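Folylpolyglutamate synthase (FolC) (Helicobacter pylori, PDB 6K8C) probably adds glutamate to dihydropteroate and then, one residue after another, to reduced folates, spending ATP at each step. Local coordinates at residues K13-T18 with F122-L127; F26-F31 with G147-T152; K186-L191 with N203-I208; K225-Y230 with M242-A247. One frame throughout, in Å; residues are numbered along the deposited sequence.

Interaction 1: residues K13-T18 with F122-L127; sequences KAFLET and FEYATL
Two helices face each other here with L16 and Y124 as the nearest pair, their CA atoms 8.4 Å apart, a spacing that leaves the join to side chains. The motif is a T-shaped aromatic pair: the edge of the F15 ring is directed at the face of Y124, with centroids 4.8 Å apart and planes at 65°. Contact is made by one side of the F15 ring, CD2 and CE2; the closest approach is F15 CE2 to Y124 CZ at 3.4 Å, toward the rim of the tyrosine ring and not over its centre. Both rings reach across because each CG lies opposite its own backbone N (chi1 -167° for F15, -164° for Y124). The hydroxyl of Y124 is hydrogen-bonded to H107, whose ring also meets that of F15, which ties the pair to helix 100-110. The contact thus attaches the short helix 12-17, near the start of the chain, to helix 121-132 of the Mur ligase middle domain. T18 returns to F15, whose O accepts from both N and OG1 of T18. L16 adds a lesser apolar touch, its CD2 lying 4.0 Å from Y124 CD2.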
loop_
_atom_site.group_PDB
_atom_site.type_symbol
_atom_site.label_atom_id
_atom_site.label_comp_id
_atom_site.label_asym_id
_atom_site.label_seq_id
_atom_site.Cartn_x
_atom_site.Cartn_y
_atom_site.Cartn_z
ATOM N N LYS A 13 10.914 1.016 18.902
ATOM C CA LYS A 13 11.272 2.252 18.212
ATOM C C LYS A 13 12.786 2.435 18.157
ATOM O O LYS A 13 13.348 2.751 17.100
ATOM C CB LYS A 13 10.602 3.448 18.895
ATOM C CG LYS A 13 11.076 4.802 18.372
ATOM C CD LYS A 13 10.435 5.959 19.128
ATOM C CE LYS A 13 9.045 6.271 18.585
ATOM N NZ LYS A 13 9.079 6.745 17.171
ATOM N N ALA A 14 13.467 2.210 19.287
ATOM C CA ALA A 14 14.921 2.339 19.318
ATOM C C ALA A 14 15.589 1.283 18.449
ATOM O O ALA A 14 16.591 1.566 17.783
ATOM C CB ALA A 14 15.429 2.250 20.760
ATOM N N PHE A 15 15.051 0.061 18.440
ATOM C CA PHE A 15 15.634 -0.996 17.618
ATOM C C PHE A 15 15.522 -0.674 16.132
ATOM O O PHE A 15 16.447 -0.950 15.358
ATOM C CB PHE A 15 14.955 -2.329 17.933
ATOM C CG PHE A 15 15.667 -3.524 17.376
ATOM C CD1 PHE A 15 16.942 -3.855 17.808
ATOM C CD2 PHE A 15 15.051 -4.333 16.434
ATOM C CE1 PHE A 15 17.595 -4.969 17.304
ATOM C CE2 PHE A 15 15.693 -5.450 15.936
ATOM C CZ PHE A 15 16.971 -5.766 16.366
ATOM N N LEU A 16 14.395 -0.094 15.708
ATOM C CA LEU A 16 14.256 0.281 14.301
ATOM C C LEU A 16 15.202 1.415 13.926
ATOM O O LEU A 16 15.671 1.478 12.785
ATOM C CB LEU A 16 12.811 0.672 13.991
ATOM C CG LEU A 16 11.798 -0.472 14.078
ATOM C CD1 LEU A 16 10.392 0.032 13.805
ATOM C CD2 LEU A 16 12.181 -1.576 13.104
ATOM N N GLU A 17 15.515 2.308 14.865
ATOM C CA GLU A 17 16.422 3.401 14.534
ATOM C C GLU A 17 17.861 2.932 14.328
ATOM O O GLU A 17 18.652 3.665 13.724
ATOM C CB GLU A 17 16.348 4.488 15.608
ATOM C CG GLU A 17 15.163 5.423 15.404
ATOM C CD GLU A 17 14.715 6.133 16.669
ATOM O OE1 GLU A 17 13.621 6.734 16.644
ATOM O OE2 GLU A 17 15.452 6.103 17.677
ATOM N N THR A 18 18.216 1.734 14.795
ATOM C CA THR A 18 19.504 1.134 14.458
ATOM C C THR A 18 19.518 0.513 13.071
ATOM O O THR A 18 20.564 0.019 12.639
ATOM C CB THR A 18 19.888 0.062 15.477
ATOM O OG1 THR A 18 19.152 -1.140 15.208
ATOM C CG2 THR A 18 19.605 0.538 16.897
ATOM N N PHE A 122 13.143 -3.389 6.689
ATOM C CA PHE A 122 11.981 -4.069 6.129
ATOM C C PHE A 122 12.001 -5.561 6.430
ATOM O O PHE A 122 10.940 -6.164 6.622
ATOM C CB PHE A 122 11.899 -3.836 4.620
ATOM C CG PHE A 122 10.675 -4.449 3.983
ATOM C CD1 PHE A 122 9.419 -3.915 4.218
ATOM C CD2 PHE A 122 10.780 -5.573 3.177
ATOM C CE1 PHE A 122 8.285 -4.480 3.645
ATOM C CE2 PHE A 122 9.654 -6.143 2.602
ATOM C CZ PHE A 122 8.407 -5.596 2.836
ATOM N N GLU A 123 13.191 -6.172 6.486
ATOM C CA GLU A 123 13.277 -7.582 6.857
ATOM C C GLU A 123 12.769 -7.815 8.275
ATOM O O GLU A 123 12.107 -8.824 8.547
ATOM C CB GLU A 123 14.718 -8.083 6.697
ATOM C CG GLU A 123 15.129 -8.217 5.223
ATOM C CD GLU A 123 16.621 -8.383 5.028
ATOM O OE1 GLU A 123 17.378 -8.315 6.022
ATOM O OE2 GLU A 123 17.038 -8.588 3.872
ATOM N N TYR A 124 13.056 -6.886 9.195
ATOM C CA TYR A 124 12.551 -7.025 10.559
ATOM C C TYR A 124 11.037 -6.850 10.613
ATOM O O TYR A 124 10.350 -7.561 11.359
ATOM C CB TYR A 124 13.232 -6.020 11.486
ATOM C CG TYR A 124 13.047 -6.356 12.946
ATOM C CD1 TYR A 124 13.530 -7.552 13.468
ATOM C CD2 TYR A 124 12.373 -5.493 13.798
ATOM C CE1 TYR A 124 13.359 -7.870 14.801
ATOM C CE2 TYR A 124 12.199 -5.803 15.131
ATOM C CZ TYR A 124 12.692 -6.992 15.625
ATOM O OH TYR A 124 12.515 -7.302 16.948
ATOM N N ALA A 125 10.501 -5.893 9.847
ATOM C CA ALA A 125 9.049 -5.743 9.755
ATOM C C ALA A 125 8.399 -7.033 9.272
ATOM O O ALA A 125 7.335 -7.426 9.768
ATOM C CB ALA A 125 8.698 -4.582 8.820
ATOM N N THR A 126 9.035 -7.711 8.311
ATOM C CA THR A 126 8.509 -8.976 7.807
ATOM C C THR A 126 8.442 -10.029 8.909
ATOM O O THR A 126 7.433 -10.728 9.051
ATOM C CB THR A 126 9.365 -9.469 6.633
ATOM O OG1 THR A 126 9.345 -8.493 5.582
ATOM C CG2 THR A 126 8.838 -10.793 6.085
ATOM N N LEU A 127 9.511 -10.161 9.703
ATOM C CA LEU A 127 9.487 -11.123 10.802
ATOM C C LEU A 127 8.429 -10.756 11.830
ATOM O O LEU A 127 7.764 -11.638 12.386
ATOM C CB LEU A 127 10.862 -11.219 11.477
ATOM C CG LEU A 127 12.018 -11.801 10.662
ATOM C CD1 LEU A 127 13.246 -11.961 11.564
ATOM C CD2 LEU A 127 11.645 -13.133 10.020
#

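Interaction 2: residues F26-F31 with G147-T152; sequences FDPSRF and GEFDST
P28 and F149 form the closest backbone approach, with CA atoms 5.4 Å apart, and their side chains make a CH-pi contact. P28 CG stands 3.7 Å from the centroid of the F149 ring and 22° off its normal, evidence for a position over the face. The opposite face of that ring is covered by CG of its sequence neighbour E148, so the phenyl group is sandwiched between proline and glutamate methylenes. F149 reaches this place with CG opposite its carbonyl carbon (chi1 -53°). F26 comes from another direction: its own ring edge is turned to F149, with F26 CE1 4.1 Å from F149 CD2, while P28 CD lies over one F26 face.

A second CH-pi contact forms one helical turn on. S151 CB sits 3.8 Å from the centroid of the F31 ring, 17° off the normal, and S151 O approaches F31 CE2 to 3.2 Å. The S151 hydroxyl probably hydrogen-bonds to T126 OG1, while CB of the serine faces the F31 ring. Next to it, D150 closes an Asx turn, OD2 accepting from T152 N at 3.2 Å. T152 OG1 donates to the anti lone pair of D150 OD2, whereas T152 N meets that oxygen from above the carboxylate plane.

The first turn of helix 28-41 is thereby seated on the loop that follows strand 138-142 and leads toward strand 159-162. Helix 121-132 flanks both: its E123 forms a salt bridge with R30 and packs on F31, and its F122 touches S151.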
loop_
_atom_site.group_PDB
_atom_site.type_symbol
_atom_site.label_atom_id
_atom_site.label_comp_id
_atom_site.label_asym_id
_atom_site.label_seq_id
_atom_site.Cartn_x
_atom_site.Cartn_y
_atom_site.Cartn_z
ATOM N N PHE A 26 22.611 -4.933 0.344
ATOM C CA PHE A 26 21.952 -5.827 -0.602
ATOM C C PHE A 26 22.581 -7.215 -0.598
ATOM O O PHE A 26 23.733 -7.392 -0.995
ATOM C CB PHE A 26 21.997 -5.249 -2.016
ATOM C CG PHE A 26 21.614 -6.237 -3.082
ATOM C CD1 PHE A 26 20.292 -6.625 -3.244
ATOM C CD2 PHE A 26 22.578 -6.789 -3.911
ATOM C CE1 PHE A 26 19.937 -7.539 -4.222
ATOM C CE2 PHE A 26 22.230 -7.704 -4.890
ATOM C CZ PHE A 26 20.908 -8.079 -5.046
ATOM N N ASP A 27 21.807 -8.198 -0.162
ATOM C CA ASP A 27 22.278 -9.569 -0.052
ATOM C C ASP A 27 21.063 -10.486 -0.022
ATOM O O ASP A 27 20.507 -10.746 1.054
ATOM C CB ASP A 27 23.146 -9.740 1.199
ATOM C CG ASP A 27 23.693 -11.152 1.357
ATOM O OD1 ASP A 27 23.524 -11.978 0.432
ATOM O OD2 ASP A 27 24.307 -11.432 2.410
ATOM N N PRO A 28 20.605 -10.969 -1.180
ATOM C CA PRO A 28 19.446 -11.878 -1.197
ATOM C C PRO A 28 19.602 -13.084 -0.289
ATOM O O PRO A 28 18.638 -13.494 0.369
ATOM C CB PRO A 28 19.360 -12.291 -2.671
ATOM C CG PRO A 28 19.966 -11.148 -3.415
ATOM C CD PRO A 28 21.047 -10.595 -2.535
ATOM N N SER A 29 20.802 -13.663 -0.227
ATOM C CA SER A 29 21.020 -14.817 0.635
ATOM C C SER A 29 20.819 -14.484 2.107
ATOM O O SER A 29 20.609 -15.401 2.911
ATOM C CB SER A 29 22.426 -15.385 0.412
ATOM O OG SER A 29 23.425 -14.500 0.893
ATOM N N ARG A 30 20.864 -13.201 2.479
ATOM C CA ARG A 30 20.761 -12.839 3.889
ATOM C C ARG A 30 19.404 -13.230 4.458
ATOM O O ARG A 30 19.321 -13.983 5.436
ATOM C CB ARG A 30 21.018 -11.342 4.086
ATOM C CG ARG A 30 21.050 -10.941 5.558
ATOM C CD ARG A 30 21.339 -9.457 5.770
ATOM N NE ARG A 30 20.311 -8.598 5.185
ATOM C CZ ARG A 30 20.522 -7.787 4.157
ATOM N NH1 ARG A 30 21.729 -7.726 3.604
ATOM N NH2 ARG A 30 19.533 -7.040 3.681
ATOM N N PHE A 31 18.317 -12.725 3.866
ATOM C CA PHE A 31 17.026 -12.981 4.493
ATOM C C PHE A 31 16.610 -14.440 4.368
ATOM O O PHE A 31 15.948 -14.966 5.269
ATOM C CB PHE A 31 15.924 -12.089 3.928
ATOM C CG PHE A 31 14.668 -12.149 4.744
ATOM C CD1 PHE A 31 14.635 -11.595 6.007
ATOM C CD2 PHE A 31 13.547 -12.818 4.280
ATOM C CE1 PHE A 31 13.500 -11.661 6.786
ATOM C CE2 PHE A 31 12.405 -12.893 5.054
ATOM C CZ PHE A 31 12.380 -12.311 6.311
ATOM N N GLY A 147 12.012 -6.512 -5.194
ATOM C CA GLY A 147 11.899 -7.174 -6.486
ATOM C C GLY A 147 11.771 -8.676 -6.333
ATOM O O GLY A 147 10.953 -9.177 -5.551
ATOM N N GLU A 148 12.578 -9.415 -7.099
ATOM C CA GLU A 148 12.576 -10.870 -6.994
ATOM C C GLU A 148 13.271 -11.349 -5.727
ATOM O O GLU A 148 13.000 -12.464 -5.268
ATOM C CB GLU A 148 13.242 -11.494 -8.223
ATOM C CG GLU A 148 14.740 -11.245 -8.319
ATOM C CD GLU A 148 15.336 -11.747 -9.621
ATOM O OE1 GLU A 148 15.367 -10.971 -10.601
ATOM O OE2 GLU A 148 15.773 -12.916 -9.663
ATOM N N PHE A 149 14.155 -10.531 -5.155
ATOM C CA PHE A 149 14.832 -10.851 -3.906
ATOM C C PHE A 149 14.177 -10.180 -2.705
ATOM O O PHE A 149 14.817 -10.034 -1.659
ATOM C CB PHE A 149 16.307 -10.458 -3.989
ATOM C CG PHE A 149 17.020 -11.028 -5.183
ATOM C CD1 PHE A 149 17.187 -12.398 -5.317
ATOM C CD2 PHE A 149 17.527 -10.194 -6.167
ATOM C CE1 PHE A 149 17.845 -12.927 -6.413
ATOM C CE2 PHE A 149 18.185 -10.717 -7.267
ATOM C CZ PHE A 149 18.343 -12.085 -7.390
ATOM N N ASP A 150 12.920 -9.764 -2.840
ATOM C CA ASP A 150 12.215 -9.154 -1.722
ATOM C C ASP A 150 12.125 -10.137 -0.563
ATOM O O ASP A 150 12.078 -11.355 -0.755
ATOM C CB ASP A 150 10.814 -8.716 -2.153
ATOM C CG ASP A 150 10.169 -7.773 -1.159
ATOM O OD1 ASP A 150 10.587 -6.596 -1.106
ATOM O OD2 ASP A 150 9.244 -8.206 -0.434
ATOM N N SER A 151 12.114 -9.593 0.657
ATOM C CA SER A 151 12.079 -10.450 1.836
ATOM C C SER A 151 10.812 -11.295 1.884
ATOM O O SER A 151 10.856 -12.445 2.334
ATOM C CB SER A 151 12.211 -9.606 3.104
ATOM O OG SER A 151 11.032 -8.866 3.356
ATOM N N THR A 152 9.679 -10.757 1.414
ATOM C CA THR A 152 8.439 -11.526 1.449
ATOM C C THR A 152 8.484 -12.734 0.523
ATOM O O THR A 152 7.659 -13.642 0.668
ATOM C CB THR A 152 7.239 -10.646 1.090
ATOM O OG1 THR A 152 7.432 -10.074 -0.212
ATOM C CG2 THR A 152 7.066 -9.539 2.112
#

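Interaction 3: residues K186-L191 with N203-I208; sequences KAMGSL and NAAQKI
K186 opens the contact with its backbone as much as its side chain: K186 N lies 4.3 Å from I208 CD1, and CG of the same lysine is 4.4 Å from that methyl. Here, in the Mur ligase middle domain, the loop that runs from helix 177-185 into the beta-alpha-beta crossover 191-194/199-211/215-218 packs on the crossover helix. The CB of K186 points away from that helix, and its NZ is hydrogen-bonded to Q182. The carbonyl oxygen of A187 accepts from K157. M188 then carries most of the apolar contact. Its CG lies between the backbone N and the carbonyl carbon (chi1 89°), and a bend at the thioether (chi3 56°) brings the terminal methyl against the helix. I208 CG2 crosses this chain at a slant, 4.0 Å from both CG and SD of M188. Beyond M188 the chain passes through G189 and S190 into strand 191-194, where L191 pairs with S160 of the parallel neighbour strand. L185 and Q182 of helix 177-185 also touch I208, so the isoleucine is packed from two elements. M188 CE itself sits 3.7 Å from I208 CG2 and 3.6 Å from A205 O.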
loop_
_atom_site.group_PDB
_atom_site.type_symbol
_atom_site.label_atom_id
_atom_site.label_comp_id
_atom_site.label_asym_id
_atom_site.label_seq_id
_atom_site.Cartn_x
_atom_site.Cartn_y
_atom_site.Cartn_z
ATOM N N LYS A 186 8.904 -13.268 -11.810
ATOM C CA LYS A 186 9.748 -14.460 -11.764
ATOM C C LYS A 186 9.501 -15.287 -10.511
ATOM O O LYS A 186 9.665 -16.513 -10.536
ATOM C CB LYS A 186 11.223 -14.067 -11.856
ATOM C CG LYS A 186 11.774 -14.113 -13.270
ATOM C CD LYS A 186 13.189 -13.562 -13.341
ATOM C CE LYS A 186 13.679 -13.526 -14.780
ATOM N NZ LYS A 186 13.914 -12.135 -15.254
ATOM N N ALA A 187 9.103 -14.648 -9.414
ATOM C CA ALA A 187 8.854 -15.342 -8.160
ATOM C C ALA A 187 7.419 -15.843 -8.032
ATOM O O ALA A 187 6.990 -16.182 -6.922
ATOM C CB ALA A 187 9.203 -14.433 -6.982
ATOM N N MET A 188 6.669 -15.900 -9.132
ATOM C CA MET A 188 5.327 -16.460 -9.072
ATOM C C MET A 188 5.396 -17.936 -8.700
ATOM O O MET A 188 6.309 -18.658 -9.111
ATOM C CB MET A 188 4.595 -16.265 -10.408
ATOM C CG MET A 188 4.794 -17.369 -11.434
ATOM S SD MET A 188 3.688 -17.282 -12.867
ATOM C CE MET A 188 4.008 -15.636 -13.501
ATOM N N GLY A 189 4.451 -18.369 -7.879
ATOM C CA GLY A 189 4.336 -19.757 -7.479
ATOM C C GLY A 189 3.429 -20.537 -8.403
ATOM O O GLY A 189 3.251 -20.193 -9.576
ATOM N N SER A 190 2.822 -21.592 -7.861
ATOM C CA SER A 190 2.036 -22.500 -8.681
ATOM C C SER A 190 0.643 -21.968 -8.995
ATOM O O SER A 190 0.004 -22.465 -9.927
ATOM C CB SER A 190 1.922 -23.860 -7.988
ATOM O OG SER A 190 1.230 -23.745 -6.757
ATOM N N LEU A 191 0.166 -20.966 -8.258
ATOM C CA LEU A 191 -1.203 -20.478 -8.392
ATOM C C LEU A 191 -1.198 -18.966 -8.235
ATOM O O LEU A 191 -0.799 -18.456 -7.186
ATOM C CB LEU A 191 -2.118 -21.128 -7.345
ATOM C CG LEU A 191 -3.598 -20.741 -7.364
ATOM C CD1 LEU A 191 -4.197 -21.029 -8.718
ATOM C CD2 LEU A 191 -4.356 -21.471 -6.260
ATOM N N ASN A 203 1.994 -10.872 -21.507
ATOM C CA ASN A 203 2.807 -11.811 -22.275
ATOM C C ASN A 203 3.937 -12.379 -21.426
ATOM O O ASN A 203 4.182 -13.591 -21.426
ATOM C CB ASN A 203 3.375 -11.119 -23.518
ATOM C CG ASN A 203 2.437 -11.182 -24.700
ATOM O OD1 ASN A 203 1.614 -12.089 -24.802
ATOM N ND2 ASN A 203 2.561 -10.219 -25.610
ATOM N N ALA A 204 4.645 -11.512 -20.703
ATOM C CA ALA A 204 5.739 -11.981 -19.857
ATOM C C ALA A 204 5.230 -12.930 -18.780
ATOM O O ALA A 204 5.856 -13.962 -18.503
ATOM C CB ALA A 204 6.465 -10.792 -19.229
ATOM N N ALA A 205 4.082 -12.609 -18.176
ATOM C CA ALA A 205 3.518 -13.463 -17.134
ATOM C C ALA A 205 3.098 -14.819 -17.689
ATOM O O ALA A 205 3.332 -15.855 -17.054
ATOM C CB ALA A 205 2.331 -12.764 -16.472
ATOM N N GLN A 206 2.470 -14.836 -18.870
ATOM C CA GLN A 206 2.054 -16.101 -19.466
ATOM C C GLN A 206 3.254 -16.967 -19.819
ATOM O O GLN A 206 3.211 -18.195 -19.673
ATOM C CB GLN A 206 1.202 -15.842 -20.711
ATOM C CG GLN A 206 -0.211 -15.398 -20.393
ATOM C CD GLN A 206 -0.911 -14.779 -21.582
ATOM O OE1 GLN A 206 -0.280 -14.438 -22.584
ATOM N NE2 GLN A 206 -2.226 -14.634 -21.479
ATOM N N LYS A 207 4.333 -16.345 -20.293
ATOM C CA LYS A 207 5.530 -17.100 -20.643
ATOM C C LYS A 207 6.154 -17.741 -19.410
ATOM O O LYS A 207 6.566 -18.906 -19.448
ATOM C CB LYS A 207 6.518 -16.169 -21.348
ATOM C CG LYS A 207 7.930 -16.696 -21.524
ATOM C CD LYS A 207 8.774 -15.630 -22.218
ATOM C CE LYS A 207 10.074 -16.187 -22.770
ATOM N NZ LYS A 207 10.824 -15.128 -23.507
ATOM N N ILE A 208 6.213 -17.004 -18.299
ATOM C CA ILE A 208 6.795 -17.550 -17.080
ATOM C C ILE A 208 5.911 -18.654 -16.513
ATOM O O ILE A 208 6.409 -19.703 -16.086
ATOM C CB ILE A 208 7.042 -16.427 -16.058
ATOM C CG1 ILE A 208 8.278 -15.612 -16.454
ATOM C CG2 ILE A 208 7.210 -16.994 -14.653
ATOM C CD1 ILE A 208 8.271 -14.194 -15.933
#

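Interaction 4: residues K225-Y230 with M242-A247; sequences KGVRDY and MNLEVA
Helices 225-234 and 241-254 are successive in the chain and pack at a steep angle: the N-to-C directions of the segments 225-230 and 242-247 differ by 129°, closer to antiparallel than to parallel, and their axes approach to 9.9 Å. V227 and E245 mark the nearest backbones, with CA atoms 7.0 Å apart.

The tight part is apolar and buried. L244 projects between V227 and Y230, residues three apart and so on one side of their helix. Its CD2 branch does the touching, 3.5 Å from CD2 of the Y230 ring and 3.9 Å from V227 CG1. The leucine and tyrosine side chains cross at about a right angle. With CG of Y230 opposite the backbone N (chi1 169°), the ring extends toward L244, and its hydroxyl finds the carbonyl oxygen of K267. Behind L244, F64 of helix 58-70 extends the apolar layer.

The other side is more polar and partly exposed. E245 folds back through a bend at chi2 (-72°), laying its carboxylate beside the valine: E245 OE2 is 3.2 Å from V227 CG2 and 3.4 Å from V227 CB. That oxygen accepts from S224 N, while S224 OG accepts from V227 N. Glutamate and serine together thus link helix 241-254 to the start of helix 225-234. K225 and R228, on the exposed side, direct their CB atoms away from the partner helix. The nearest approach of the R228 side chain to segment 242-247 is CG to E245 OE2, 6.8 Å.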
loop_
_atom_site.group_PDB
_atom_site.type_symbol
_atom_site.label_atom_id
_atom_site.label_comp_id
_atom_site.label_asym_id
_atom_site.label_seq_id
_atom_site.Cartn_x
_atom_site.Cartn_y
_atom_site.Cartn_z
ATOM N N LYS A 225 -21.982 -6.032 -11.483
ATOM C CA LYS A 225 -22.979 -5.157 -10.875
ATOM C C LYS A 225 -22.821 -5.113 -9.359
ATOM O O LYS A 225 -22.950 -4.049 -8.745
ATOM C CB LYS A 225 -24.385 -5.622 -11.261
ATOM C CG LYS A 225 -25.480 -5.184 -10.297
ATOM C CD LYS A 225 -26.858 -5.248 -10.944
ATOM C CE LYS A 225 -27.148 -3.998 -11.760
ATOM N NZ LYS A 225 -28.495 -4.055 -12.398
ATOM N N GLY A 226 -22.538 -6.260 -8.740
ATOM C CA GLY A 226 -22.353 -6.284 -7.297
ATOM C C GLY A 226 -21.229 -5.378 -6.836
ATOM O O GLY A 226 -21.344 -4.706 -5.808
ATOM N N VAL A 227 -20.131 -5.339 -7.595
ATOM C CA VAL A 227 -19.018 -4.460 -7.250
ATOM C C VAL A 227 -19.382 -3.006 -7.520
ATOM O O VAL A 227 -19.094 -2.121 -6.706
ATOM C CB VAL A 227 -17.748 -4.881 -8.013
ATOM C CG1 VAL A 227 -16.692 -3.782 -7.957
ATOM C CG2 VAL A 227 -17.205 -6.168 -7.440
ATOM N N ARG A 228 -20.020 -2.729 -8.663
ATOM C CA ARG A 228 -20.491 -1.372 -8.917
ATOM C C ARG A 228 -21.430 -0.904 -7.815
ATOM O O ARG A 228 -21.321 0.231 -7.338
ATOM C CB ARG A 228 -21.195 -1.283 -10.274
ATOM C CG ARG A 228 -20.258 -1.299 -11.462
ATOM C CD ARG A 228 -20.477 -0.126 -12.401
ATOM N NE ARG A 228 -19.560 -0.165 -13.539
ATOM C CZ ARG A 228 -18.284 0.208 -13.491
ATOM N NH1 ARG A 228 -17.759 0.657 -12.357
ATOM N NH2 ARG A 228 -17.531 0.136 -14.581
ATOM N N ASP A 229 -22.360 -1.767 -7.397
ATOM C CA ASP A 229 -23.318 -1.389 -6.363
ATOM C C ASP A 229 -22.615 -1.097 -5.045
ATOM O O ASP A 229 -22.934 -0.115 -4.363
ATOM C CB ASP A 229 -24.351 -2.501 -6.183
ATOM C CG ASP A 229 -25.348 -2.563 -7.332
ATOM O OD1 ASP A 229 -25.311 -1.672 -8.201
ATOM O OD2 ASP A 229 -26.163 -3.504 -7.368
ATOM N N TYR A 230 -21.652 -1.940 -4.673
ATOM C CA TYR A 230 -20.899 -1.714 -3.443
ATOM C C TYR A 230 -20.168 -0.379 -3.486
ATOM O O TYR A 230 -20.200 0.392 -2.519
ATOM C CB TYR A 230 -19.920 -2.868 -3.221
ATOM C CG TYR A 230 -18.898 -2.617 -2.131
ATOM C CD1 TYR A 230 -19.199 -2.865 -0.800
ATOM C CD2 TYR A 230 -17.635 -2.130 -2.438
ATOM C CE1 TYR A 230 -18.261 -2.634 0.203
ATOM C CE2 TYR A 230 -16.692 -1.904 -1.448
ATOM C CZ TYR A 230 -17.012 -2.148 -0.131
ATOM O OH TYR A 230 -16.067 -1.920 0.852
ATOM N N MET A 242 -11.840 -2.271 -10.156
ATOM C CA MET A 242 -11.122 -3.482 -10.550
ATOM C C MET A 242 -10.314 -4.067 -9.395
ATOM O O MET A 242 -10.108 -5.288 -9.334
ATOM C CB MET A 242 -10.213 -3.185 -11.742
ATOM C CG MET A 242 -9.508 -4.413 -12.321
ATOM S SD MET A 242 -10.621 -5.658 -13.024
ATOM C CE MET A 242 -11.764 -4.630 -13.906
ATOM N N ASN A 243 -9.864 -3.226 -8.462
ATOM C CA ASN A 243 -9.132 -3.744 -7.307
ATOM C C ASN A 243 -10.006 -4.679 -6.487
ATOM O O ASN A 243 -9.542 -5.731 -6.027
ATOM C CB ASN A 243 -8.605 -2.589 -6.453
ATOM C CG ASN A 243 -7.483 -1.826 -7.139
ATOM O OD1 ASN A 243 -6.894 -2.309 -8.099
ATOM N ND2 ASN A 243 -7.182 -0.632 -6.642
ATOM N N LEU A 244 -11.286 -4.333 -6.318
ATOM C CA LEU A 244 -12.196 -5.222 -5.605
ATOM C C LEU A 244 -12.516 -6.466 -6.424
ATOM O O LEU A 244 -12.665 -7.558 -5.862
ATOM C CB LEU A 244 -13.481 -4.481 -5.223
ATOM C CG LEU A 244 -14.563 -5.294 -4.489
ATOM C CD1 LEU A 244 -14.068 -5.923 -3.162
ATOM C CD2 LEU A 244 -15.793 -4.434 -4.234
ATOM N N GLU A 245 -12.652 -6.324 -7.752
ATOM C CA GLU A 245 -12.886 -7.502 -8.585
ATOM C C GLU A 245 -11.744 -8.499 -8.455
ATOM O O GLU A 245 -11.972 -9.712 -8.383
ATOM C CB GLU A 245 -13.066 -7.105 -10.054
ATOM C CG GLU A 245 -14.401 -6.466 -10.380
ATOM C CD GLU A 245 -15.562 -7.449 -10.348
ATOM O OE1 GLU A 245 -15.328 -8.674 -10.243
ATOM O OE2 GLU A 245 -16.716 -6.987 -10.444
ATOM N N VAL A 246 -10.507 -8.004 -8.425
ATOM C CA VAL A 246 -9.356 -8.890 -8.266
ATOM C C VAL A 246 -9.364 -9.541 -6.888
ATOM O O VAL A 246 -9.143 -10.751 -6.756
ATOM C CB VAL A 246 -8.055 -8.114 -8.527
ATOM C CG1 VAL A 246 -6.850 -8.982 -8.191
ATOM C CG2 VAL A 246 -8.007 -7.634 -9.984
ATOM N N ALA A 247 -9.638 -8.760 -5.842
ATOM C CA ALA A 247 -9.712 -9.332 -4.501
ATOM C C ALA A 247 -10.821 -10.372 -4.407
ATOM O O ALA A 247 -10.673 -11.383 -3.712
ATOM C CB ALA A 247 -9.928 -8.231 -3.463
#

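Overall arrangement
Interactions 1 and 2 share one region: helix 121-132 supplies one side of interaction 1 and also bonds to both segments of interaction 2. Their segments alternate along the chain. Both are partly buried and depend on aromatic rings, paired in interaction 1 and met by aliphatic carbons in interaction 2. Interactions 3 and 4 are buried, each joins elements close in sequence, and methionine or branched aliphatic groups dominate. Interaction 3 comes within about 4 Å of interaction 2 (nearest atoms) without touching, whereas interactions 1 and 4 lie on opposite sides of the chain's centre, their own centres about 35 Å apart.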